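Local coordinates for penicillin binding protein 2X (Streptococcus thermophilus, PDB 5U47) that probably forms the peptide cross-links between glycan strands of septal peptidoglycan as a divisome transpeptidase, and binds penicillin, at residues Ser182-Thr187 and Lys216-Thr221; Arg178-Leu183 and Leu609-Val614; Thr448-Lys453 and Thr590-Gly595; Phe437-Ala442 and Ser579-Ser584. The protein carries 1 engineered substitution. One frame throughout, in Å; residues are numbered along the deposited sequence. Where two conformers were deposited one is given.

Interaction 1 (Ser182-Thr187 and Lys216-Thr221); sequences SLLTGT and KNIYTT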
loop_
_atom_site.group_PDB
_atom_site.type_symbol
_atom_site.label_atom_id
_atom_site.label_comp_id
_atom_site.label_asym_id
_atom_site.label_seq_id
_atom_site.Cartn_x
_atom_site.Cartn_y
_atom_site.Cartn_z
ATOM N N SER A 182 -1.291 14.577 4.814
ATOM C CA SER A 182 -1.843 15.359 5.925
ATOM C C SER A 182 -1.101 15.071 7.213
ATOM O O SER A 182 -0.768 15.993 7.943
ATOM C CB SER A 182 -3.336 15.113 6.113
ATOM O OG SER A 182 -4.047 15.546 4.975
ATOM N N LEU A 183 -0.827 13.797 7.484
ATOM C CA LEU A 183 -0.077 13.424 8.685
ATOM C C LEU A 183 1.404 13.817 8.604
ATOM O O LEU A 183 1.981 14.334 9.570
ATOM C CB LEU A 183 -0.189 11.912 8.932
ATOM C CG LEU A 183 -1.593 11.399 9.272
ATOM C CD1 LEU A 183 -1.678 9.885 9.156
ATOM C CD2 LEU A 183 -1.955 11.852 10.664
ATOM N N LEU A 184 2.013 13.594 7.446
ATOM C CA LEU A 184 3.438 13.846 7.271
ATOM C C LEU A 184 3.813 15.323 7.316
ATOM O O LEU A 184 4.917 15.652 7.716
ATOM C CB LEU A 184 3.922 13.248 5.956
ATOM C CG LEU A 184 3.998 11.724 5.944
ATOM C CD1 LEU A 184 4.163 11.211 4.521
ATOM C CD2 LEU A 184 5.135 11.234 6.823
ATOM N N THR A 185 2.883 16.177 6.896
ATOM C CA THR A 185 3.100 17.598 6.801
ATOM C C THR A 185 2.822 18.241 8.132
ATOM O O THR A 185 1.755 18.056 8.721
ATOM C CB THR A 185 2.175 18.227 5.740
ATOM O OG1 THR A 185 2.404 17.583 4.485
ATOM C CG2 THR A 185 2.437 19.731 5.589
ATOM N N GLY A 186 3.780 19.001 8.616
ATOM C CA GLY A 186 3.588 19.656 9.893
ATOM C C GLY A 186 2.739 20.907 9.729
ATOM O O GLY A 186 2.151 21.145 8.676
ATOM N N THR A 187 2.669 21.699 10.782
ATOM C CA THR A 187 1.960 22.957 10.732
ATOM C C THR A 187 3.019 23.977 10.407
ATOM O O THR A 187 4.027 24.109 11.114
ATOM C CB THR A 187 1.263 23.259 12.069
ATOM O OG1 THR A 187 0.362 22.180 12.359
ATOM C CG2 THR A 187 0.486 24.594 12.017
ATOM N N LYS A 216 4.093 14.342 11.662
ATOM C CA LYS A 216 4.134 13.095 12.411
ATOM C C LYS A 216 4.962 12.075 11.652
ATOM O O LYS A 216 5.070 12.125 10.430
ATOM C CB LYS A 216 2.717 12.598 12.663
ATOM C CG LYS A 216 1.948 13.519 13.614
ATOM C CD LYS A 216 0.506 13.124 13.753
ATOM C CE LYS A 216 -0.236 14.045 14.719
ATOM N NZ LYS A 216 -1.684 13.657 14.835
ATOM N N ASN A 217 5.615 11.195 12.382
ATOM C CA ASN A 217 6.378 10.133 11.734
ATOM C C ASN A 217 5.459 8.929 11.460
ATOM O O ASN A 217 4.515 8.647 12.226
ATOM C CB ASN A 217 7.564 9.709 12.600
ATOM C CG ASN A 217 8.596 10.808 12.771
ATOM O OD1 ASN A 217 8.773 11.674 11.919
ATOM N ND2 ASN A 217 9.279 10.767 13.889
ATOM N N ILE A 218 5.734 8.225 10.360
ATOM C CA ILE A 218 4.944 7.060 9.982
ATOM C C ILE A 218 5.835 5.853 9.943
ATOM O O ILE A 218 6.816 5.854 9.209
ATOM C CB ILE A 218 4.291 7.246 8.589
ATOM C CG1 ILE A 218 3.361 8.459 8.576
ATOM C CG2 ILE A 218 3.533 5.991 8.168
ATOM C CD1 ILE A 218 2.115 8.300 9.396
ATOM N N TYR A 219 5.522 4.862 10.771
ATOM C CA TYR A 219 6.197 3.583 10.753
ATOM C C TYR A 219 5.336 2.669 9.905
ATOM O O TYR A 219 4.211 2.362 10.273
ATOM C CB TYR A 219 6.339 2.989 12.158
ATOM C CG TYR A 219 7.289 3.761 13.047
ATOM C CD1 TYR A 219 6.900 4.956 13.633
ATOM C CD2 TYR A 219 8.568 3.291 13.309
ATOM C CE1 TYR A 219 7.770 5.681 14.456
ATOM C CE2 TYR A 219 9.449 4.013 14.128
ATOM C CZ TYR A 219 9.035 5.198 14.697
ATOM O OH TYR A 219 9.886 5.905 15.498
ATOM N N THR A 220 5.848 2.259 8.759
ATOM C CA THR A 220 5.133 1.333 7.923
ATOM C C THR A 220 5.286 -0.077 8.472
ATOM O O THR A 220 6.079 -0.332 9.404
ATOM C CB THR A 220 5.621 1.374 6.465
ATOM O OG1 THR A 220 6.969 0.900 6.384
ATOM C CG2 THR A 220 5.522 2.770 5.913
ATOM N N THR A 221 4.517 -0.999 7.896
ATOM C CA THR A 221 4.573 -2.407 8.282
ATOM C C THR A 221 5.725 -3.137 7.612
ATOM O O THR A 221 6.013 -4.290 7.947
ATOM C CB THR A 221 3.259 -3.123 7.882
ATOM O OG1 THR A 221 2.997 -2.870 6.508
ATOM C CG2 THR A 221 2.120 -2.611 8.713
#
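Leu183 and Leu184, on the last turn of helix 181-184, meet Ile218 of strand 217-220 with both leucines lying across the isoleucine at about a right angle. The two touch different parts of it. CD1 of Leu183 reaches the end methyl CD1 of Ile218 at 4.1 Å, while CD2 of Leu184 rests against Ile218 CG1, one carbon further in, at 3.7 Å. Ile218 points its CB at the helix; its CG1 stands anti to the carbonyl carbon (chi1 -60°), which turns the longer branch toward the helix, with CG1 beside Leu184 and CD1 toward Leu183. Leu184 starts away from the strand and comes back only through its branch end, where CD2 also lies 3.7 Å from Lys216 O, a buried carbonyl oxygen for which the model offers no partner. The other methyl of Leu183, CD2, meets the aliphatic stem of the extended Lys216 side chain, 4.1 Å from its CD. A backbone bond accompanies these contacts: Lys216 N donates to Leu183 O at 3.0 Å, with an N-H...O angle of 158°, just before Thr185 leaves helical geometry. Val441 of the neighbouring strand 438-443 packs beside Ile218, and Ile35 flanks Leu184. The result is helix-on-sheet packing, in which the end of a short helix from the family's dimerisation region is seated on one strand of a mixed sheet.

Interaction 2 (Arg178-Leu183 and Leu609-Val614); sequences RSLNSL and LRQNLV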
loop_
_atom_site.group_PDB
_atom_site.type_symbol
_atom_site.label_atom_id
_atom_site.label_comp_id
_atom_site.label_asym_id
_atom_site.label_seq_id
_atom_site.Cartn_x
_atom_site.Cartn_y
_atom_site.Cartn_z
ATOM N N ARG A 178 2.089 10.954 -0.932
ATOM C CA ARG A 178 0.875 11.708 -1.251
ATOM C C ARG A 178 -0.285 11.264 -0.370
ATOM O O ARG A 178 -0.998 12.097 0.176
ATOM C CB ARG A 178 0.474 11.551 -2.711
ATOM C CG ARG A 178 -0.723 12.424 -3.079
ATOM C CD ARG A 178 -1.177 12.236 -4.513
ATOM N NE ARG A 178 -2.193 13.218 -4.880
ATOM C CZ ARG A 178 -2.713 13.338 -6.093
ATOM N NH1 ARG A 178 -2.317 12.525 -7.063
ATOM N NH2 ARG A 178 -3.628 14.270 -6.335
ATOM N N SER A 179 -0.461 9.952 -0.219
ATOM C CA SER A 179 -1.585 9.432 0.579
ATOM C C SER A 179 -1.638 9.921 2.037
ATOM O O SER A 179 -2.705 10.265 2.533
ATOM C CB SER A 179 -1.634 7.902 0.504
ATOM O OG SER A 179 -1.818 7.480 -0.839
ATOM N N LEU A 180 -0.487 9.962 2.700
ATOM C CA LEU A 180 -0.409 10.374 4.114
ATOM C C LEU A 180 0.108 11.801 4.268
ATOM O O LEU A 180 0.635 12.190 5.320
ATOM C CB LEU A 180 0.500 9.428 4.889
ATOM C CG LEU A 180 0.156 7.941 4.816
ATOM C CD1 LEU A 180 0.940 7.196 5.883
ATOM C CD2 LEU A 180 -1.315 7.660 4.986
ATOM N N ASN A 181 -0.061 12.589 3.222
ATOM C CA ASN A 181 0.465 13.938 3.220
ATOM C C ASN A 181 -0.042 14.775 4.398
ATOM O O ASN A 181 0.711 15.573 4.931
ATOM C CB ASN A 181 0.115 14.637 1.913
ATOM C CG ASN A 181 1.063 15.750 1.591
ATOM O OD1 ASN A 181 2.225 15.510 1.299
ATOM N ND2 ASN A 181 0.562 16.995 1.620
ATOM N N SER A 182 -1.291 14.577 4.814
ATOM C CA SER A 182 -1.843 15.359 5.925
ATOM C C SER A 182 -1.101 15.071 7.213
ATOM O O SER A 182 -0.768 15.993 7.943
ATOM C CB SER A 182 -3.336 15.113 6.113
ATOM O OG SER A 182 -4.047 15.546 4.975
ATOM N N LEU A 183 -0.827 13.797 7.484
ATOM C CA LEU A 183 -0.077 13.424 8.685
ATOM C C LEU A 183 1.404 13.817 8.604
ATOM O O LEU A 183 1.981 14.334 9.570
ATOM C CB LEU A 183 -0.189 11.912 8.932
ATOM C CG LEU A 183 -1.593 11.399 9.272
ATOM C CD1 LEU A 183 -1.678 9.885 9.156
ATOM C CD2 LEU A 183 -1.955 11.852 10.664
ATOM N N LEU A 609 -9.896 7.701 7.744
ATOM C CA LEU A 609 -9.988 7.101 9.072
ATOM C C LEU A 609 -8.939 5.999 9.286
ATOM O O LEU A 609 -8.351 5.911 10.374
ATOM C CB LEU A 609 -11.386 6.539 9.303
ATOM C CG LEU A 609 -12.475 7.595 9.505
ATOM C CD1 LEU A 609 -13.861 6.963 9.452
ATOM C CD2 LEU A 609 -12.257 8.350 10.808
ATOM N N ARG A 610 -8.728 5.149 8.274
ATOM C CA ARG A 610 -7.691 4.098 8.379
ATOM C C ARG A 610 -6.273 4.660 8.439
ATOM O O ARG A 610 -5.403 4.071 9.081
ATOM C CB ARG A 610 -7.790 3.068 7.245
ATOM C CG ARG A 610 -9.019 2.205 7.371
ATOM C CD ARG A 610 -8.884 0.923 6.581
ATOM N NE ARG A 610 -10.030 0.088 6.866
ATOM C CZ ARG A 610 -11.183 0.096 6.210
ATOM N NH1 ARG A 610 -11.390 0.895 5.169
ATOM N NH2 ARG A 610 -12.153 -0.720 6.620
ATOM N N GLN A 611 -6.028 5.795 7.789
ATOM C CA GLN A 611 -4.720 6.456 7.910
ATOM C C GLN A 611 -4.438 6.847 9.357
ATOM O O GLN A 611 -3.274 6.925 9.781
ATOM C CB GLN A 611 -4.673 7.697 7.033
ATOM C CG GLN A 611 -4.755 7.354 5.550
ATOM C CD GLN A 611 -4.948 8.559 4.664
ATOM O OE1 GLN A 611 -5.139 9.676 5.147
ATOM N NE2 GLN A 611 -4.910 8.342 3.359
ATOM N N ASN A 612 -5.523 7.082 10.102
ATOM C CA ASN A 612 -5.466 7.462 11.494
ATOM C C ASN A 612 -5.724 6.276 12.428
ATOM O O ASN A 612 -5.970 6.457 13.620
ATOM C CB ASN A 612 -6.418 8.642 11.757
ATOM C CG ASN A 612 -5.947 9.910 11.059
ATOM O OD1 ASN A 612 -5.106 10.648 11.600
ATOM N ND2 ASN A 612 -6.440 10.143 9.830
ATOM N N LEU A 613 -5.640 5.080 11.864
ATOM C CA LEU A 613 -5.755 3.830 12.587
ATOM C C LEU A 613 -7.134 3.504 13.188
ATOM O O LEU A 613 -7.258 2.668 14.083
ATOM C CB LEU A 613 -4.616 3.688 13.603
ATOM C CG LEU A 613 -3.210 3.873 12.999
ATOM C CD1 LEU A 613 -2.175 3.450 14.012
ATOM C CD2 LEU A 613 -3.030 3.043 11.729
ATOM N N VAL A 614 -8.161 4.122 12.652
ATOM C CA VAL A 614 -9.530 3.805 13.037
ATOM C C VAL A 614 -9.962 2.659 12.113
ATOM O O VAL A 614 -9.382 2.492 11.021
ATOM C CB VAL A 614 -10.415 5.041 12.876
ATOM C CG1 VAL A 614 -11.876 4.728 13.170
ATOM C CG2 VAL A 614 -9.906 6.135 13.804
HETATM O O HOH W 1 -2.750 11.753 6.120
#
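Gln611, near the end of helix 602-611, reaches across to Leu180, Ser179 and Leu183. Its CB points at the other segment and begins the contact 3.9 Å from Leu180 CD2. Gln611 CG comes closer to Leu180 CD2, at 3.5 Å, the two side chains passing at a slant. From there the chain runs extended (chi2 170°), carrying CD over Leu180 CD2 and toward the backbone of Ser179. At the tip the amide divides its tasks. Gln611 NE2 lies 3.0 Å from Ser179 O and is hydrogen-bonded to Gly387 O, whereas OE1 receives a weak bond from a water that in turn accepts from Leu183 N at 3.1 Å. Leu183 completes the contact with its two methyls: CD1 sits 3.4 Å from Gln611 O, which has no polar partner in the model, and Leu183 CD2 is 3.5 Å from Asn612 OD1. Asn612 ND2 turns back to Thr608 O of the helix that precedes it. The helix closes there in a Schellman motif, Leu613 taking positive phi while Val614 N bonds Leu609 O and Leu613 N bonds Arg610 O. A Schellman-capped helix end of the first PASTA domain is thereby set against the break between two short helices of the dimerisation region.

Interaction 3 (Thr448-Lys453 and Thr590-Gly595); sequences TVRTAK and TSYQTG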
loop_
_atom_site.group_PDB
_atom_site.type_symbol
_atom_site.label_atom_id
_atom_site.label_comp_id
_atom_site.label_asym_id
_atom_site.label_seq_id
_atom_site.Cartn_x
_atom_site.Cartn_y
_atom_site.Cartn_z
ATOM N N THR A 448 3.587 11.039 21.884
ATOM C CA THR A 448 2.428 10.161 21.814
ATOM C C THR A 448 2.417 9.372 20.505
ATOM O O THR A 448 3.011 9.773 19.504
ATOM C CB THR A 448 1.104 10.930 21.970
ATOM O OG1 THR A 448 0.992 11.909 20.941
ATOM C CG2 THR A 448 1.036 11.615 23.304
ATOM N N VAL A 449 1.716 8.249 20.525
ATOM C CA VAL A 449 1.605 7.386 19.367
ATOM C C VAL A 449 0.219 6.794 19.243
ATOM O O VAL A 449 -0.563 6.794 20.205
ATOM C CB VAL A 449 2.563 6.178 19.466
ATOM C CG1 VAL A 449 4.005 6.652 19.616
ATOM C CG2 VAL A 449 2.174 5.237 20.630
ATOM N N ARG A 450 -0.061 6.302 18.042
ATOM C CA ARG A 450 -1.251 5.495 17.724
ATOM C C ARG A 450 -0.673 4.291 17.005
ATOM O O ARG A 450 0.003 4.450 15.980
ATOM C CB ARG A 450 -2.242 6.238 16.833
ATOM C CG ARG A 450 -2.992 7.290 17.612
ATOM C CD ARG A 450 -3.860 8.171 16.738
ATOM N NE ARG A 450 -5.075 7.511 16.256
ATOM C CZ ARG A 450 -6.210 7.358 16.959
ATOM N NH1 ARG A 450 -6.310 7.763 18.218
ATOM N NH2 ARG A 450 -7.259 6.767 16.400
ATOM N N THR A 451 -0.900 3.108 17.573
ATOM C CA THR A 451 -0.334 1.861 17.065
ATOM C C THR A 451 -1.418 0.898 16.567
ATOM O O THR A 451 -2.434 0.686 17.240
ATOM C CB THR A 451 0.539 1.234 18.168
ATOM O OG1 THR A 451 1.484 2.217 18.619
ATOM C CG2 THR A 451 1.305 0.006 17.639
ATOM N N ALA A 452 -1.187 0.318 15.390
ATOM C CA ALA A 452 -2.166 -0.552 14.725
ATOM C C ALA A 452 -2.260 -1.960 15.268
ATOM O O ALA A 452 -1.314 -2.491 15.832
ATOM C CB ALA A 452 -1.882 -0.612 13.223
ATOM N N LYS A 453 -3.458 -2.528 15.121
ATOM C CA LYS A 453 -3.754 -3.922 15.410
ATOM C C LYS A 453 -4.614 -4.397 14.232
ATOM O O LYS A 453 -5.185 -3.571 13.488
ATOM C CB LYS A 453 -4.512 -4.114 16.735
ATOM C CG LYS A 453 -3.707 -3.784 17.997
ATOM C CD LYS A 453 -4.599 -3.908 19.226
ATOM C CE LYS A 453 -3.896 -3.502 20.516
ATOM N NZ LYS A 453 -2.848 -4.483 20.928
ATOM N N THR A 590 -2.107 9.152 21.141
ATOM C CA THR A 590 -2.495 10.432 20.522
ATOM C C THR A 590 -4.005 10.443 20.336
ATOM O O THR A 590 -4.596 9.442 19.910
ATOM C CB THR A 590 -1.845 10.623 19.119
ATOM O OG1 THR A 590 -0.449 10.304 19.160
ATOM C CG2 THR A 590 -2.024 12.061 18.633
ATOM N N SER A 591 -4.637 11.561 20.668
ATOM C CA SER A 591 -6.081 11.683 20.510
ATOM C C SER A 591 -6.435 11.919 19.031
ATOM O O SER A 591 -5.620 12.465 18.262
ATOM C CB SER A 591 -6.624 12.819 21.398
ATOM O OG SER A 591 -6.160 14.073 20.934
ATOM N N TYR A 592 -7.632 11.480 18.633
ATOM C CA TYR A 592 -8.132 11.689 17.263
ATOM C C TYR A 592 -9.654 11.799 17.275
ATOM O O TYR A 592 -10.314 11.099 18.035
ATOM C CB TYR A 592 -7.741 10.530 16.313
ATOM C CG TYR A 592 -8.314 10.688 14.914
ATOM C CD1 TYR A 592 -7.771 11.619 14.012
ATOM C CD2 TYR A 592 -9.425 9.950 14.501
ATOM C CE1 TYR A 592 -8.308 11.796 12.747
ATOM C CE2 TYR A 592 -9.968 10.113 13.228
ATOM C CZ TYR A 592 -9.402 11.022 12.350
ATOM O OH TYR A 592 -9.946 11.181 11.084
ATOM N N GLN A 593 -10.190 12.693 16.452
ATOM C CA GLN A 593 -11.639 12.832 16.292
ATOM C C GLN A 593 -11.956 13.041 14.803
ATOM O O GLN A 593 -11.136 13.568 14.049
ATOM C CB GLN A 593 -12.202 13.926 17.217
ATOM C CG GLN A 593 -11.551 15.277 17.118
ATOM C CD GLN A 593 -12.037 16.239 18.206
ATOM O OE1 GLN A 593 -11.918 15.973 19.408
ATOM N NE2 GLN A 593 -12.566 17.359 17.786
ATOM N N THR A 594 -13.116 12.586 14.367
ATOM C CA THR A 594 -13.449 12.664 12.948
ATOM C C THR A 594 -13.679 14.054 12.439
ATOM O O THR A 594 -13.371 14.335 11.284
ATOM C CB THR A 594 -14.744 11.905 12.587
ATOM O OG1 THR A 594 -15.866 12.505 13.240
ATOM C CG2 THR A 594 -14.671 10.447 12.980
ATOM N N GLY A 595 -14.206 14.925 13.300
ATOM C CA GLY A 595 -14.677 16.222 12.848
ATOM C C GLY A 595 -16.026 15.956 12.157
ATOM O O GLY A 595 -16.511 14.806 12.140
#
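Thr590 is held by three successive residues of strand 448-451: Thr448 takes its hydroxyl, Val449 its backbone N and Arg450 its carbonyl. The two threonine side chains cross at about a right angle. Thr448 carries OG1 between its backbone N and carbonyl carbon (chi1 59°), whereas Thr590 keeps OG1 beside its own N, and Thr448 OG1 and Thr590 OG1 meet in a hydrogen bond of 2.8 Å. Thr590 N donates to Val449 O at 3.0 Å, approaching from well above the carbonyl plane. Arg450 then bends at chi3 (74°), folding its guanidinium over the incoming chain. Arg450 NH1 donates to Thr590 O over 2.9 Å, and this oxygen lies at the edge of the guanidinium, nearly in its plane. Tyr592 CB sits over the centre of one face, 3.6 Å from Arg450 CZ; the phenol ring leads away, its plane turned 44° from the guanidinium. Further carbonyls fix the group's rotation, since NH1 also bonds Ile636 O and NE bonds Asn612 O. An arginine on a strand of the mixed sheet, in the transpeptidase region, thus gathers backbone oxygens of Thr590, Asn612 and Ile636 and forms part of an interdomain interface with the PASTA region.

Interaction 4 (Phe437-Ala442 and Ser579-Ser584); sequences FIKQVA and SVSEGS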
loop_
_atom_site.group_PDB
_atom_site.type_symbol
_atom_site.label_atom_id
_atom_site.label_comp_id
_atom_site.label_asym_id
_atom_site.label_seq_id
_atom_site.Cartn_x
_atom_site.Cartn_y
_atom_site.Cartn_z
ATOM N N PHE A 437 -0.659 -1.251 5.894
ATOM C CA PHE A 437 0.689 -0.804 5.592
ATOM C C PHE A 437 1.205 0.213 6.622
ATOM O O PHE A 437 2.378 0.610 6.547
ATOM C CB PHE A 437 0.820 -0.261 4.141
ATOM C CG PHE A 437 -0.042 0.944 3.852
ATOM C CD1 PHE A 437 0.386 2.219 4.179
ATOM C CD2 PHE A 437 -1.289 0.794 3.253
ATOM C CE1 PHE A 437 -0.417 3.321 3.922
ATOM C CE2 PHE A 437 -2.096 1.893 2.992
ATOM C CZ PHE A 437 -1.654 3.162 3.329
ATOM N N ILE A 438 0.355 0.626 7.579
ATOM C CA ILE A 438 0.783 1.545 8.661
ATOM C C ILE A 438 0.802 0.800 9.977
ATOM O O ILE A 438 -0.220 0.235 10.402
ATOM C CB ILE A 438 -0.173 2.737 8.862
ATOM C CG1 ILE A 438 -0.342 3.504 7.558
ATOM C CG2 ILE A 438 0.346 3.666 9.971
ATOM C CD1 ILE A 438 -1.468 4.516 7.589
ATOM N N LYS A 439 1.949 0.829 10.636
ATOM C CA LYS A 439 2.132 0.177 11.929
ATOM C C LYS A 439 1.897 1.163 13.062
ATOM O O LYS A 439 1.306 0.832 14.071
ATOM C CB LYS A 439 3.568 -0.349 12.053
ATOM C CG LYS A 439 3.913 -1.113 13.336
ATOM C CD LYS A 439 3.296 -2.514 13.354
ATOM C CE LYS A 439 1.835 -2.559 13.797
ATOM N NZ LYS A 439 1.051 -3.660 13.130
ATOM N N GLN A 440 2.431 2.364 12.904
ATOM C CA GLN A 440 2.323 3.374 13.952
ATOM C C GLN A 440 2.470 4.761 13.377
ATOM O O GLN A 440 3.258 4.965 12.465
ATOM C CB GLN A 440 3.413 3.137 15.021
ATOM C CG GLN A 440 3.405 4.087 16.194
ATOM C CD GLN A 440 4.527 3.800 17.188
ATOM O OE1 GLN A 440 5.585 4.378 17.071
ATOM N NE2 GLN A 440 4.302 2.878 18.148
ATOM N N VAL A 441 1.712 5.696 13.939
ATOM C CA VAL A 441 1.779 7.119 13.609
ATOM C C VAL A 441 2.262 7.754 14.913
ATOM O O VAL A 441 1.633 7.569 15.967
ATOM C CB VAL A 441 0.401 7.683 13.238
ATOM C CG1 VAL A 441 0.483 9.178 12.935
ATOM C CG2 VAL A 441 -0.195 6.907 12.072
ATOM N N ALA A 442 3.379 8.482 14.854
ATOM C CA ALA A 442 3.995 9.030 16.060
ATOM C C ALA A 442 4.154 10.529 16.033
ATOM O O ALA A 442 4.588 11.111 15.017
ATOM C CB ALA A 442 5.357 8.380 16.288
ATOM N N SER A 579 7.835 -4.796 16.231
ATOM C CA SER A 579 7.917 -3.498 15.628
ATOM C C SER A 579 8.047 -2.515 16.800
ATOM O O SER A 579 8.270 -2.933 17.946
ATOM C CB SER A 579 6.646 -3.223 14.817
ATOM O OG SER A 579 5.491 -3.336 15.631
ATOM N N VAL A 580 7.909 -1.222 16.514
ATOM C CA VAL A 580 7.907 -0.212 17.582
ATOM C C VAL A 580 6.729 -0.418 18.558
ATOM O O VAL A 580 6.718 0.192 19.624
ATOM C CB VAL A 580 7.887 1.241 17.037
ATOM C CG1 VAL A 580 9.227 1.595 16.406
ATOM C CG2 VAL A 580 6.729 1.458 16.064
ATOM N N SER A 581 5.749 -1.260 18.180
ATOM C CA SER A 581 4.615 -1.625 19.061
ATOM C C SER A 581 5.129 -2.152 20.400
ATOM O O SER A 581 4.622 -1.762 21.450
ATOM C CB SER A 581 3.737 -2.717 18.431
ATOM O OG SER A 581 3.225 -2.336 17.166
ATOM N N GLU A 582 6.122 -3.052 20.341
ATOM C CA GLU A 582 6.781 -3.605 21.539
ATOM C C GLU A 582 7.781 -2.563 22.048
ATOM O O GLU A 582 8.947 -2.544 21.643
ATOM C CB GLU A 582 7.491 -4.945 21.250
ATOM C CG GLU A 582 6.577 -6.168 21.113
ATOM C CD GLU A 582 5.688 -6.165 19.875
ATOM O OE1 GLU A 582 6.000 -5.461 18.891
ATOM O OE2 GLU A 582 4.675 -6.894 19.880
ATOM N N GLY A 583 7.299 -1.706 22.944
ATOM C CA GLY A 583 8.072 -0.587 23.488
ATOM C C GLY A 583 7.212 0.672 23.551
ATOM O O GLY A 583 7.599 1.657 24.184
ATOM N N SER A 584 6.045 0.627 22.890
ATOM C CA SER A 584 5.088 1.748 22.837
ATOM C C SER A 584 3.776 1.505 23.613
ATOM O O SER A 584 2.896 2.373 23.626
ATOM C CB SER A 584 4.757 2.084 21.375
ATOM O OG SER A 584 5.910 2.510 20.670
#
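Lys439 and Gln440 both set CG anti to their backbone N (chi1 -178° in each), and beyond that their chains part. Gln440 stays extended and reaches straight out to Ser584, while Lys439 bends at every later torsion, beginning with chi2 at 74°, and curls along Ser579 and Ser581. The glutamine amide is used on both sides. Gln440 NE2 donates to Ser584 OG at 3.0 Å with an N-H...O angle of 156°, the hydroxyl lying near the amide plane, and also bonds Thr451 OG1 of the adjacent strand. Two hydroxyls thus hold the amide's nitrogen. Gln440 OE1 instead meets a methyl, 3.3 Å from Val580 CG2, and the side chains of Gln440 and Val580 pass at a slant. Ser584 OG hands its proton on to Val580 O, 2.7 Å away, although Ser584 itself is poorly ordered. The lysine touches with its methylenes. Lys439 CD is 3.3 Å from Ser579 OG. Lys439 CE is 3.7 Å from Ser581 OG. Its NZ goes on to a salt bridge with Glu257. The serine hydroxyls bind one another, Ser581 OG donating to Ser579 OG over 2.9 Å. Ser579 OG also accepts from Ser581 N, which closes an ST turn. Two successive side chains can face the same loop because Lys439 and Gln440 both stand opposite Tyr219 of strand 217-220. This is a classic beta bulge in an antiparallel strand pair, here laid against a serine-rich turn that follows helix 574-577.

How the interactions relate
The four contacts form one cluster, with centres 8 to 14 Å apart, around the mixed sheet that contains strands 217-220, 438-443 and 448-451, neighbours in that order. Interactions 1, 3 and 4 each use one of these strands; interaction 2 shares Leu183 and helix 181-184 with interaction 1. Along the chain, interaction 1 closes before interactions 3 and 4 open, those two cross, and both nest inside the long loop closed by interaction 2. Asn612 O to Arg450 NE joins interactions 2 and 3, and Thr451 OG1 to Gln440 NE2 joins 3 and 4. Segments from the dimerisation, transpeptidase and first PASTA regions therefore meet at a single junction.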